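Local coordinates for protein putative acetamidase/formamidase (Yersinia enterocolitica subsp. palearctica serotype O:3, PDB 5UBU) that probably hydrolyses carbon-nitrogen bonds other than peptide bonds in linear amides, and binds sodium ions, at residues D100-Y105 with I243-I248; G171-S176 with S203-P208; S44-T49 with P90-G95. All blocks are in the same frame, centred on the assembly; numbering follows the deposited sequence.

Contact 1 of 3, residues D100-Y105 with I243-I248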
ATOM      1  N   ASP B 100     -14.795 -28.735   4.260  1.00 47.29           N
ATOM      2  CA  ASP B 100     -15.307 -29.093   2.932  1.00 47.05           C
ATOM      3  C   ASP B 100     -15.213 -27.899   1.993  1.00 45.48           C
ATOM      4  O   ASP B 100     -14.730 -26.821   2.374  1.00 45.14           O
ATOM      5  CB  ASP B 100     -16.768 -29.586   3.003  1.00 47.64           C
ATOM      6  CG  ASP B 100     -16.914 -30.907   3.758  1.00 48.98           C
ATOM      7  OD1 ASP B 100     -15.885 -31.573   4.003  1.00 49.56           O
ATOM      8  OD2 ASP B 100     -18.063 -31.293   4.082  1.00 49.36           O
ATOM      9  N   VAL B 101     -15.659 -28.110   0.759  1.00 44.90           N
ATOM     10  CA  VAL B 101     -15.650 -27.078  -0.258  1.00 44.43           C
ATOM     11  C   VAL B 101     -16.932 -27.140  -1.071  1.00 44.89           C
ATOM     12  O   VAL B 101     -17.371 -28.227  -1.461  1.00 46.76           O
ATOM     13  CB  VAL B 101     -14.456 -27.257  -1.214  1.00 44.38           C
ATOM     14  CG1 VAL B 101     -14.543 -26.309  -2.398  1.00 43.69           C
ATOM     15  CG2 VAL B 101     -13.149 -27.042  -0.471  1.00 44.35           C
ATOM     16  N   ILE B 102     -17.533 -25.976  -1.311  1.00 43.17           N
ATOM     17  CA  ILE B 102     -18.730 -25.889  -2.126  1.00 42.64           C
ATOM     18  C   ILE B 102     -18.260 -25.564  -3.534  1.00 41.68           C
ATOM     19  O   ILE B 102     -17.510 -24.613  -3.729  1.00 40.95           O
ATOM     20  CB  ILE B 102     -19.660 -24.754  -1.673  1.00 42.47           C
ATOM     21  CG1 ILE B 102     -20.117 -24.959  -0.229  1.00 43.12           C
ATOM     22  CG2 ILE B 102     -20.865 -24.640  -2.604  1.00 43.46           C
ATOM     23  CD1 ILE B 102     -20.926 -26.225   0.009  1.00 43.98           C
ATOM     24  N   ALA B 103     -18.686 -26.361  -4.508  1.00 41.97           N
ATOM     25  CA  ALA B 103     -18.342 -26.127  -5.903  1.00 41.79           C
ATOM     26  C   ALA B 103     -19.572 -25.505  -6.543  1.00 41.40           C
ATOM     27  O   ALA B 103     -20.649 -26.092  -6.498  1.00 41.56           O
ATOM     28  CB  ALA B 103     -17.975 -27.431  -6.596  1.00 42.79           C
ATOM     29  N   VAL B 104     -19.418 -24.320  -7.124  1.00 40.83           N
ATOM     30  CA  VAL B 104     -20.543 -23.635  -7.757  1.00 40.81           C
ATOM     31  C   VAL B 104     -20.278 -23.474  -9.243  1.00 40.74           C
ATOM     32  O   VAL B 104     -19.444 -22.664  -9.652  1.00 40.13           O
ATOM     33  CB  VAL B 104     -20.788 -22.245  -7.131  1.00 40.08           C
ATOM     34  CG1 VAL B 104     -21.987 -21.568  -7.788  1.00 40.22           C
ATOM     35  CG2 VAL B 104     -21.000 -22.367  -5.629  1.00 40.11           C
ATOM     36  N   TYR B 105     -20.980 -24.259 -10.050  1.00 41.44           N
ATOM     37  CA  TYR B 105     -20.850 -24.184 -11.499  1.00 41.97           C
ATOM     38  C   TYR B 105     -21.971 -23.323 -12.054  1.00 41.71           C
ATOM     39  O   TYR B 105     -23.131 -23.639 -11.876  1.00 42.13           O
ATOM     40  CB  TYR B 105     -20.860 -25.581 -12.139  1.00 43.24           C
ATOM     41  CG  TYR B 105     -20.964 -25.540 -13.642  1.00 44.33           C
ATOM     42  CD1 TYR B 105     -19.971 -24.941 -14.405  1.00 44.63           C
ATOM     43  CD2 TYR B 105     -22.040 -26.123 -14.309  1.00 46.22           C
ATOM     44  CE1 TYR B 105     -20.060 -24.876 -15.790  1.00 45.61           C
ATOM     45  CE2 TYR B 105     -22.131 -26.077 -15.700  1.00 47.14           C
ATOM     46  CZ  TYR B 105     -21.137 -25.448 -16.429  1.00 46.64           C
ATOM     47  OH  TYR B 105     -21.205 -25.384 -17.796  1.00 47.40           O
ATOM     48  N   ILE B 243     -27.345 -22.150 -11.467  1.00 47.26           N
ATOM     49  CA  ILE B 243     -26.118 -22.766 -10.961  1.00 46.94           C
ATOM     50  C   ILE B 243     -26.311 -24.229 -10.581  1.00 47.88           C
ATOM     51  O   ILE B 243     -27.441 -24.680 -10.360  1.00 48.79           O
ATOM     52  CB  ILE B 243     -25.593 -22.017  -9.710  1.00 45.96           C
ATOM     53  CG1 ILE B 243     -26.619 -22.051  -8.567  1.00 46.13           C
ATOM     54  CG2 ILE B 243     -25.259 -20.577 -10.056  1.00 45.51           C
ATOM     55  CD1 ILE B 243     -26.161 -21.357  -7.303  1.00 45.55           C
ATOM     56  N   LYS B 244     -25.199 -24.963 -10.535  1.00 48.05           N
ATOM     57  CA  LYS B 244     -25.194 -26.366 -10.118  1.00 48.74           C
ATOM     58  C   LYS B 244     -24.221 -26.338  -8.936  1.00 47.76           C
ATOM     59  O   LYS B 244     -23.067 -25.940  -9.082  1.00 47.20           O
ATOM     60  CB  LYS B 244     -24.691 -27.305 -11.229  1.00 49.94           C
ATOM     61  CG  LYS B 244     -25.263 -28.719 -11.223  1.00 51.38           C
ATOM     62  CD  LYS B 244     -24.316 -29.823 -11.686  1.00 52.42           C
ATOM     63  CE  LYS B 244     -25.046 -31.116 -12.046  1.00 53.91           C
ATOM     64  NZ  LYS B 244     -24.147 -32.301 -12.001  1.00 54.56           N
ATOM     65  N   VAL B 245     -24.696 -26.729  -7.764  1.00 47.69           N
ATOM     66  CA  VAL B 245     -23.890 -26.705  -6.550  1.00 47.17           C
ATOM     67  C   VAL B 245     -23.572 -28.126  -6.114  1.00 47.89           C
ATOM     68  O   VAL B 245     -24.482 -28.949  -6.000  1.00 48.89           O
ATOM     69  CB  VAL B 245     -24.656 -25.982  -5.424  1.00 46.88           C
ATOM     70  CG1 VAL B 245     -23.819 -25.907  -4.147  1.00 46.72           C
ATOM     71  CG2 VAL B 245     -25.076 -24.589  -5.888  1.00 46.28           C
ATOM     72  N   ASP B 246     -22.295 -28.421  -5.876  1.00 47.72           N
ATOM     73  CA  ASP B 246     -21.903 -29.757  -5.449  1.00 48.70           C
ATOM     74  C   ASP B 246     -20.983 -29.585  -4.231  1.00 48.62           C
ATOM     75  O   ASP B 246     -20.664 -28.452  -3.840  1.00 47.33           O
ATOM     76  CB  ASP B 246     -21.267 -30.539  -6.604  1.00 49.09           C
ATOM     77  CG  ASP B 246     -21.398 -32.083  -6.440  1.00 50.26           C
ATOM     78  OD1 ASP B 246     -21.429 -32.596  -5.296  1.00 50.54           O
ATOM     79  OD2 ASP B 246     -21.462 -32.792  -7.482  1.00 50.79           O
ATOM     80  N   LEU B 247     -20.596 -30.702  -3.613  1.00 49.70           N
ATOM     81  CA  LEU B 247     -19.788 -30.683  -2.404  1.00 50.19           C
ATOM     82  C   LEU B 247     -18.586 -31.605  -2.493  1.00 51.52           C
ATOM     83  O   LEU B 247     -18.725 -32.774  -2.849  1.00 52.53           O
ATOM     84  CB  LEU B 247     -20.667 -31.142  -1.243  1.00 50.59           C
ATOM     85  CG  LEU B 247     -20.085 -31.183   0.170  1.00 50.85           C
ATOM     86  CD1 LEU B 247     -19.753 -29.782   0.643  1.00 49.98           C
ATOM     87  CD2 LEU B 247     -21.077 -31.833   1.109  1.00 51.72           C
ATOM     88  N   ILE B 248     -17.409 -31.065  -2.167  1.00 50.51           N
ATOM     89  CA  ILE B 248     -16.154 -31.819  -2.152  1.00 51.58           C
ATOM     90  C   ILE B 248     -15.786 -31.952  -0.682  1.00 52.08           C
ATOM     91  O   ILE B 248     -15.642 -30.963   0.027  1.00 50.35           O
ATOM     92  CB  ILE B 248     -15.028 -31.122  -2.944  1.00 50.14           C
ATOM     93  CG1 ILE B 248     -15.395 -31.037  -4.432  1.00 50.70           C
ATOM     94  CG2 ILE B 248     -13.722 -31.894  -2.779  1.00 50.75           C
ATOM     95  CD1 ILE B 248     -14.523 -30.090  -5.228  1.00 49.25           C
TER
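Val-101 and Ile-248 begin an antiparallel pairing of strands 101-105 and 243-248, whose axes approach to 4.7 Å with N-to-C directions 161° apart. Three hydrogen-bonded pairs, Val-101 with Ile-248, Ala-103 with Asp-246 and Tyr-105 with Lys-244, alternate with the non-hydrogen-bonded pairs Ile-102 with Leu-247 and Val-104 with Val-245. Each hydrogen-bonded pair is joined twice, making six bonds; the straightest runs from Ile-248 N to Val-101 O (2.9 Å, 179° at the hydrogen). Less regular is Ala-103 N to Asp-246 O (3.0 Å), whose donor sits 41° out of the carbonyl plane.

The face of Ile-102, Val-104, Val-245 and Leu-247 is the tightly packed one. Ile-102 divides its branches between two partners: CG2, anti to the backbone N, meets Val-245 CG1 at 3.6 Å, while its second torsion folds CD1 round to Leu-247 CD1 at 3.8 Å. The same Leu-247 methyl also lies against Asp-100 CB (3.8 Å). The carboxylate of Asp-100 is turned to other partners, with OD2 in a salt bridge to Lys-249 and OD1 accepting from the backbone N of Asn-250.

The opposite face is looser toward Tyr-105 and Lys-244, both partly exposed. There Lys-244 CB stands at the edge of the tyrosine ring, 4.2 Å from CD2, and the remainder of the lysine chain runs out from the strand pair. Asp-246, on the same face, is by contrast buried: its OD1 accepts from Leu-247 N (2.7 Å) on the anti lone pair and is also hydrogen-bonded to Gly-18 N.

Within the mixed sheet, strand 203-208 flanks 101-111 on its other edge, and 239-248 is flanked on its far side by 55-59. Helix 11-15 lies over Ala-103 and Ile-248 through Met-12 and Ile-11, whereas Leu-216 of strand 214-222 packs on Val-104 and Val-245.

Contact 2 of 3, residues G171-S176 with S203-P208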
ATOM      1  N   GLY B 171     -20.794 -11.002  -9.350  1.00 42.65           N
ATOM      2  CA  GLY B 171     -19.904 -10.143  -8.588  1.00 42.00           C
ATOM      3  C   GLY B 171     -19.723 -10.635  -7.167  1.00 41.40           C
ATOM      4  O   GLY B 171     -18.616 -10.590  -6.644  1.00 41.12           O
ATOM      5  N   THR B 172     -20.808 -11.093  -6.546  1.00 41.35           N
ATOM      6  CA  THR B 172     -20.770 -11.598  -5.169  1.00 41.38           C
ATOM      7  C   THR B 172     -21.195 -13.060  -5.065  1.00 41.25           C
ATOM      8  O   THR B 172     -22.364 -13.380  -5.216  1.00 41.70           O
ATOM      9  CB  THR B 172     -21.682 -10.786  -4.214  1.00 41.96           C
ATOM     10  OG1 THR B 172     -23.045 -10.873  -4.650  1.00 42.97           O
ATOM     11  CG2 THR B 172     -21.258  -9.322  -4.149  1.00 41.88           C
ATOM     12  N   LEU B 173     -20.229 -13.932  -4.813  1.00 40.58           N
ATOM     13  CA  LEU B 173     -20.471 -15.360  -4.645  1.00 40.51           C
ATOM     14  C   LEU B 173     -19.718 -15.727  -3.371  1.00 40.17           C
ATOM     15  O   LEU B 173     -18.511 -15.531  -3.284  1.00 39.55           O
ATOM     16  CB  LEU B 173     -19.959 -16.159  -5.843  1.00 40.36           C
ATOM     17  CG  LEU B 173     -20.253 -17.664  -5.809  1.00 40.83           C
ATOM     18  CD1 LEU B 173     -21.761 -17.919  -5.769  1.00 41.32           C
ATOM     19  CD2 LEU B 173     -19.620 -18.385  -6.993  1.00 40.92           C
ATOM     20  N   SER B 174     -20.417 -16.258  -2.374  1.00 40.41           N
ATOM     21  CA  SER B 174     -19.749 -16.568  -1.113  1.00 40.28           C
ATOM     22  C   SER B 174     -20.418 -17.602  -0.234  1.00 40.47           C
ATOM     23  O   SER B 174     -21.534 -18.038  -0.491  1.00 40.73           O
ATOM     24  CB  SER B 174     -19.638 -15.268  -0.306  1.00 40.19           C
ATOM     25  OG  SER B 174     -20.911 -14.702  -0.086  1.00 40.60           O
ATOM     26  N   VAL B 175     -19.684 -17.993   0.802  1.00 40.18           N
ATOM     27  CA  VAL B 175     -20.171 -18.914   1.821  1.00 40.57           C
ATOM     28  C   VAL B 175     -19.959 -18.211   3.161  1.00 40.47           C
ATOM     29  O   VAL B 175     -19.144 -17.296   3.262  1.00 40.03           O
ATOM     30  CB  VAL B 175     -19.495 -20.293   1.771  1.00 40.80           C
ATOM     31  CG1 VAL B 175     -19.945 -21.048   0.538  1.00 40.91           C
ATOM     32  CG2 VAL B 175     -17.981 -20.177   1.814  1.00 40.44           C
ATOM     33  N   SER B 176     -20.700 -18.619   4.180  1.00 41.02           N
ATOM     34  CA  SER B 176     -20.590 -17.989   5.492  1.00 41.22           C
ATOM     35  C   SER B 176     -19.285 -18.238   6.230  1.00 41.18           C
ATOM     36  O   SER B 176     -18.708 -19.307   6.111  1.00 41.18           O
ATOM     37  CB  SER B 176     -21.713 -18.475   6.405  1.00 42.12           C
ATOM     38  OG  SER B 176     -21.558 -17.961   7.719  1.00 42.62           O
ATOM     39  N   SER B 203     -17.843 -21.458 -15.659  1.00 43.66           N
ATOM     40  CA  SER B 203     -16.843 -21.440 -14.596  1.00 42.86           C
ATOM     41  C   SER B 203     -17.360 -22.201 -13.382  1.00 42.65           C
ATOM     42  O   SER B 203     -18.562 -22.261 -13.147  1.00 42.54           O
ATOM     43  CB  SER B 203     -16.518 -20.007 -14.171  1.00 42.10           C
ATOM     44  OG  SER B 203     -17.589 -19.406 -13.438  1.00 41.71           O
ATOM     45  N   ILE B 204     -16.430 -22.763 -12.616  1.00 42.39           N
ATOM     46  CA  ILE B 204     -16.733 -23.494 -11.393  1.00 42.21           C
ATOM     47  C   ILE B 204     -15.938 -22.798 -10.311  1.00 41.25           C
ATOM     48  O   ILE B 204     -14.722 -22.745 -10.401  1.00 41.37           O
ATOM     49  CB  ILE B 204     -16.284 -24.971 -11.454  1.00 43.05           C
ATOM     50  CG1 ILE B 204     -16.876 -25.678 -12.677  1.00 43.86           C
ATOM     51  CG2 ILE B 204     -16.694 -25.699 -10.175  1.00 43.19           C
ATOM     52  CD1 ILE B 204     -16.369 -27.102 -12.879  1.00 44.64           C
ATOM     53  N   THR B 205     -16.612 -22.256  -9.305  1.00 40.53           N
ATOM     54  CA  THR B 205     -15.925 -21.575  -8.207  1.00 39.78           C
ATOM     55  C   THR B 205     -15.931 -22.492  -6.976  1.00 39.87           C
ATOM     56  O   THR B 205     -16.969 -23.063  -6.623  1.00 40.20           O
ATOM     57  CB  THR B 205     -16.586 -20.221  -7.869  1.00 39.23           C
ATOM     58  OG1 THR B 205     -16.577 -19.380  -9.023  1.00 39.18           O
ATOM     59  CG2 THR B 205     -15.841 -19.514  -6.752  1.00 38.82           C
ATOM     60  N   TYR B 206     -14.762 -22.630  -6.344  1.00 39.54           N
ATOM     61  CA  TYR B 206     -14.591 -23.463  -5.150  1.00 39.73           C
ATOM     62  C   TYR B 206     -14.466 -22.565  -3.926  1.00 39.20           C
ATOM     63  O   TYR B 206     -13.572 -21.737  -3.867  1.00 38.85           O
ATOM     64  CB  TYR B 206     -13.363 -24.354  -5.306  1.00 40.07           C
ATOM     65  CG  TYR B 206     -13.450 -25.251  -6.524  1.00 40.50           C
ATOM     66  CD1 TYR B 206     -14.323 -26.331  -6.548  1.00 41.13           C
ATOM     67  CD2 TYR B 206     -12.658 -25.029  -7.643  1.00 40.40           C
ATOM     68  CE1 TYR B 206     -14.419 -27.160  -7.659  1.00 41.63           C
ATOM     69  CE2 TYR B 206     -12.743 -25.856  -8.756  1.00 40.97           C
ATOM     70  CZ  TYR B 206     -13.628 -26.922  -8.757  1.00 41.55           C
ATOM     71  OH  TYR B 206     -13.728 -27.755  -9.845  1.00 42.11           O
ATOM     72  N   LEU B 207     -15.371 -22.733  -2.965  1.00 39.41           N
ATOM     73  CA  LEU B 207     -15.409 -21.913  -1.747  1.00 39.24           C
ATOM     74  C   LEU B 207     -15.225 -22.767  -0.485  1.00 39.79           C
ATOM     75  O   LEU B 207     -15.901 -23.779  -0.328  1.00 40.43           O
ATOM     76  CB  LEU B 207     -16.756 -21.195  -1.671  1.00 39.22           C
ATOM     77  CG  LEU B 207     -17.056 -20.222  -2.824  1.00 38.84           C
ATOM     78  CD1 LEU B 207     -18.513 -19.773  -2.819  1.00 38.93           C
ATOM     79  CD2 LEU B 207     -16.127 -19.015  -2.762  1.00 38.32           C
ATOM     80  N   PRO B 208     -14.348 -22.335   0.444  1.00 39.60           N
ATOM     81  CA  PRO B 208     -14.107 -23.127   1.634  1.00 40.27           C
ATOM     82  C   PRO B 208     -15.203 -23.017   2.685  1.00 40.56           C
ATOM     83  O   PRO B 208     -15.503 -21.924   3.152  1.00 40.11           O
ATOM     84  CB  PRO B 208     -12.798 -22.550   2.187  1.00 40.12           C
ATOM     85  CG  PRO B 208     -12.607 -21.230   1.527  1.00 39.26           C
ATOM     86  CD  PRO B 208     -13.735 -21.004   0.566  1.00 38.99           C
TER
HETATM   87  O   HOH W   1     -16.233 -19.943   4.982  1.00 26.39           O
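A water bonded to Ser-176 O and Pro-208 O, 2.8 Å from each, donates to both carbonyls and bridges segments 171-176 and 203-208, between which no direct hydrogen bond forms. The motif is face-to-face packing of two beta sheets: strand 172-175 belongs to the sheet containing 214-222, and 203-208 to the one containing 101-111. The axes of the short strands stay 7.1 Å apart and cross at -39°, too far for backbone pairing, so side chains fill the interface.

Leu-173 and Thr-205 meet end-on, Leu-173 CD2 lying 3.7 Å from Thr-205 CB. Leu-207 lies across the middle: its CD1 touches Leu-173 CG at 4.1 Å and Ser-174 CA at 3.8 Å, while its CB faces both methyls of Val-175. All six touching residues are buried. Leu-216 of strand 214-222 and Val-104 of strand 101-111 also pack on Leu-173, whose side chain is about 10 Å from a bound sodium ion.

At the water end, chi1 of -70° puts Val-175 CG2 between its own backbone N and carbonyl carbon, from where this methyl comes within 3.3 Å of Pro-208 O.

Contact 3 of 3, residues S44-T49 with P90-G95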
ATOM      1  N   SER B  44     -28.288 -15.544   9.475  1.00 44.38           N
ATOM      2  CA  SER B  44     -29.443 -15.390   8.601  1.00 44.98           C
ATOM      3  C   SER B  44     -30.251 -16.695   8.608  1.00 46.13           C
ATOM      4  O   SER B  44     -29.671 -17.782   8.694  1.00 45.99           O
ATOM      5  CB  SER B  44     -29.000 -15.176   7.142  1.00 44.32           C
ATOM      6  OG  SER B  44     -27.725 -14.552   7.019  1.00 44.56           O
ATOM      7  N   THR B  45     -31.572 -16.591   8.484  1.00 47.14           N
ATOM      8  CA  THR B  45     -32.423 -17.780   8.422  1.00 47.95           C
ATOM      9  C   THR B  45     -32.273 -18.411   7.024  1.00 47.04           C
ATOM     10  O   THR B  45     -32.342 -17.699   6.024  1.00 46.60           O
ATOM     11  CB  THR B  45     -33.910 -17.439   8.636  1.00 49.49           C
ATOM     12  OG1 THR B  45     -34.084 -16.779   9.891  1.00 50.42           O
ATOM     13  CG2 THR B  45     -34.763 -18.702   8.607  1.00 50.85           C
ATOM     14  N   PRO B  46     -32.051 -19.736   6.948  1.00 47.05           N
ATOM     15  CA  PRO B  46     -31.908 -20.367   5.630  1.00 46.73           C
ATOM     16  C   PRO B  46     -33.157 -20.228   4.781  1.00 47.70           C
ATOM     17  O   PRO B  46     -34.265 -20.306   5.312  1.00 49.24           O
ATOM     18  CB  PRO B  46     -31.657 -21.837   5.960  1.00 47.32           C
ATOM     19  CG  PRO B  46     -31.079 -21.827   7.328  1.00 47.81           C
ATOM     20  CD  PRO B  46     -31.735 -20.673   8.043  1.00 48.05           C
ATOM     21  N   VAL B  47     -32.973 -20.022   3.478  1.00 47.19           N
ATOM     22  CA  VAL B  47     -34.097 -19.869   2.546  1.00 48.15           C
ATOM     23  C   VAL B  47     -34.331 -21.109   1.690  1.00 49.43           C
ATOM     24  O   VAL B  47     -35.411 -21.262   1.104  1.00 50.91           O
ATOM     25  CB  VAL B  47     -33.911 -18.670   1.592  1.00 47.56           C
ATOM     26  CG1 VAL B  47     -33.663 -17.398   2.407  1.00 47.58           C
ATOM     27  CG2 VAL B  47     -32.787 -18.919   0.580  1.00 46.67           C
ATOM     28  N   LEU B  48     -33.323 -21.976   1.611  1.00 49.64           N
ATOM     29  CA  LEU B  48     -33.397 -23.186   0.805  1.00 50.09           C
ATOM     30  C   LEU B  48     -32.357 -24.211   1.237  1.00 49.93           C
ATOM     31  O   LEU B  48     -31.243 -23.845   1.607  1.00 49.98           O
ATOM     32  CB  LEU B  48     -33.135 -22.822  -0.662  1.00 49.65           C
ATOM     33  CG  LEU B  48     -33.074 -23.950  -1.699  1.00 50.65           C
ATOM     34  CD1 LEU B  48     -34.411 -24.682  -1.806  1.00 51.21           C
ATOM     35  CD2 LEU B  48     -32.652 -23.362  -3.038  1.00 50.70           C
ATOM     36  N   THR B  49     -32.725 -25.489   1.183  1.00 50.08           N
ATOM     37  CA  THR B  49     -31.810 -26.577   1.513  1.00 50.12           C
ATOM     38  C   THR B  49     -31.777 -27.500   0.304  1.00 50.23           C
ATOM     39  O   THR B  49     -32.834 -27.908  -0.197  1.00 50.84           O
ATOM     40  CB  THR B  49     -32.252 -27.351   2.767  1.00 51.15           C
ATOM     41  OG1 THR B  49     -32.369 -26.444   3.874  1.00 51.38           O
ATOM     42  CG2 THR B  49     -31.241 -28.449   3.109  1.00 51.14           C
ATOM     43  N   PRO B  90     -29.216 -17.495   2.712  1.00 45.15           N
ATOM     44  CA  PRO B  90     -28.284 -18.592   2.503  1.00 44.66           C
ATOM     45  C   PRO B  90     -28.911 -19.902   2.035  1.00 45.96           C
ATOM     46  O   PRO B  90     -30.003 -20.266   2.476  1.00 47.10           O
ATOM     47  CB  PRO B  90     -27.678 -18.801   3.893  1.00 44.74           C
ATOM     48  CG  PRO B  90     -28.710 -18.332   4.838  1.00 45.55           C
ATOM     49  CD  PRO B  90     -29.506 -17.273   4.136  1.00 45.95           C
ATOM     50  N   ILE B  91     -28.205 -20.587   1.139  1.00 46.35           N
ATOM     51  CA  ILE B  91     -28.610 -21.883   0.619  1.00 46.75           C
ATOM     52  C   ILE B  91     -27.826 -22.918   1.422  1.00 47.82           C
ATOM     53  O   ILE B  91     -26.624 -22.762   1.605  1.00 47.16           O
ATOM     54  CB  ILE B  91     -28.280 -22.010  -0.878  1.00 45.90           C
ATOM     55  CG1 ILE B  91     -29.018 -20.920  -1.664  1.00 45.57           C
ATOM     56  CG2 ILE B  91     -28.651 -23.398  -1.400  1.00 46.86           C
ATOM     57  CD1 ILE B  91     -28.763 -20.918  -3.155  1.00 45.32           C
HETATM   58  N   MSE B  92     -28.497 -23.963   1.896  1.00 50.15           N
HETATM   59  CA  MSE B  92     -27.832 -25.011   2.688  1.00 52.05           C
HETATM   60  C   MSE B  92     -27.567 -26.234   1.861  1.00 51.59           C
HETATM   61  O   MSE B  92     -28.443 -26.686   1.127  1.00 52.12           O
HETATM   62  CB  MSE B  92     -28.705 -25.425   3.869  1.00 55.74           C
HETATM   63  CG  MSE B  92     -29.254 -24.230   4.649  1.00 58.78           C
HETATM   64 SE   MSE B  92     -27.808 -23.270   5.590  1.00 64.16          SE
HETATM   65  CE  MSE B  92     -27.589 -24.437   7.173  1.00 61.53           C
ATOM     66  N   ILE B  93     -26.350 -26.765   1.951  1.00 50.49           N
ATOM     67  CA  ILE B  93     -25.984 -27.968   1.215  1.00 50.35           C
ATOM     68  C   ILE B  93     -25.916 -29.098   2.242  1.00 51.23           C
ATOM     69  O   ILE B  93     -25.157 -29.021   3.211  1.00 50.39           O
ATOM     70  CB  ILE B  93     -24.650 -27.834   0.441  1.00 49.26           C
ATOM     71  CG1 ILE B  93     -24.729 -26.735  -0.638  1.00 48.85           C
ATOM     72  CG2 ILE B  93     -24.302 -29.150  -0.241  1.00 49.68           C
ATOM     73  CD1 ILE B  93     -24.800 -25.315  -0.127  1.00 47.92           C
ATOM     74  N   ASN B  94     -26.721 -30.132   2.021  1.00 52.95           N
ATOM     75  CA  ASN B  94     -26.799 -31.281   2.909  1.00 54.88           C
ATOM     76  C   ASN B  94     -25.457 -32.010   3.013  1.00 55.24           C
ATOM     77  O   ASN B  94     -24.928 -32.494   2.013  1.00 55.44           O
ATOM     78  CB  ASN B  94     -27.889 -32.251   2.400  1.00 56.91           C
ATOM     79  CG  ASN B  94     -28.167 -33.387   3.373  1.00 58.48           C
ATOM     80  OD1 ASN B  94     -27.652 -33.414   4.480  1.00 61.03           O
ATOM     81  ND2 ASN B  94     -28.996 -34.322   2.963  1.00 58.31           N
ATOM     82  N   GLY B  95     -24.931 -32.082   4.239  1.00 55.48           N
ATOM     83  CA  GLY B  95     -23.655 -32.748   4.524  1.00 55.20           C
ATOM     84  C   GLY B  95     -22.444 -31.833   4.636  1.00 53.28           C
ATOM     85  O   GLY B  95     -21.403 -32.252   5.140  1.00 52.43           O
TER
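Pro-90 and Val-47 are joined by one of two backbone hydrogen bonds that tie segment 44-49 to strand 90-93. The motif is a short parallel pairing at strands 48-50 and 87-93 of a mixed sheet. Val-47 N donates to Pro-90 O (3.1 Å, 169° at the hydrogen), and Met-92 N donates to Leu-48 O at 2.8 Å. Both donors lie in the plane of the accepting carbonyl. Ser-44 O accepts a hydrogen bond from Arg-215 NH2 of strand 214-222. Two CA-H...O contacts supplement these bonds: Ile-91 CA approaches Leu-48 O, and Thr-49 CA approaches Met-92 O, each at 3.4 Å. The backbones come close at the parallel bridge of Thr-49 with Met-92, where the CA atoms are 4.4 Å apart.

Apolar packing occupies both faces. Pro-90, which follows a cis peptide bond, sets its ring against the incoming chain: CD lies 3.7 Å from Ser-44 CB and also meets Thr-45 O. Its other neighbours include Arg-215 and Phe-217 of strand 214-222. On the side away from Met-92, Leu-48 and Ile-91 make a lighter contact, while Leu-28 of strand 25-28 touches Val-47 and Ile-91.

On the more open face, partly exposed Met-92, a selenomethionine here, packs between Pro-46 and Thr-49. A chi1 of -48° sets its CG beside the backbone N and within 3.6 Å of Pro-46 CB, and chi2 of -68° then bends the chain so that SE rests near both CB and CG of that ring. Thr-49 approaches the base of the same side chain, its OG1 anti to its own carbonyl carbon and 3.8 Å from Met-92 CB.

Overall arrangement
Along the chain, contact 3 closes before the other two open, and both segments of contact 2 fall between those of contact 1. Contacts 1 and 2 have centres 9 Å apart and share a mixed sheet in which strands 101-111 and 203-208 are neighbours, joined by probable backbone hydrogen bonds such as Val-104 N to Thr-205 O (2.8 Å). Contact 3, about 13 Å from contact 1 and 15 Å from contact 2 between centres, belongs to the second mixed sheet, which also holds strand 169-175. Ile-93 packs on Ile-102 and Val-245, so contacts 1 and 3 meet between the sheets. Together the contacts join parts distant in sequence into one two-sheet core.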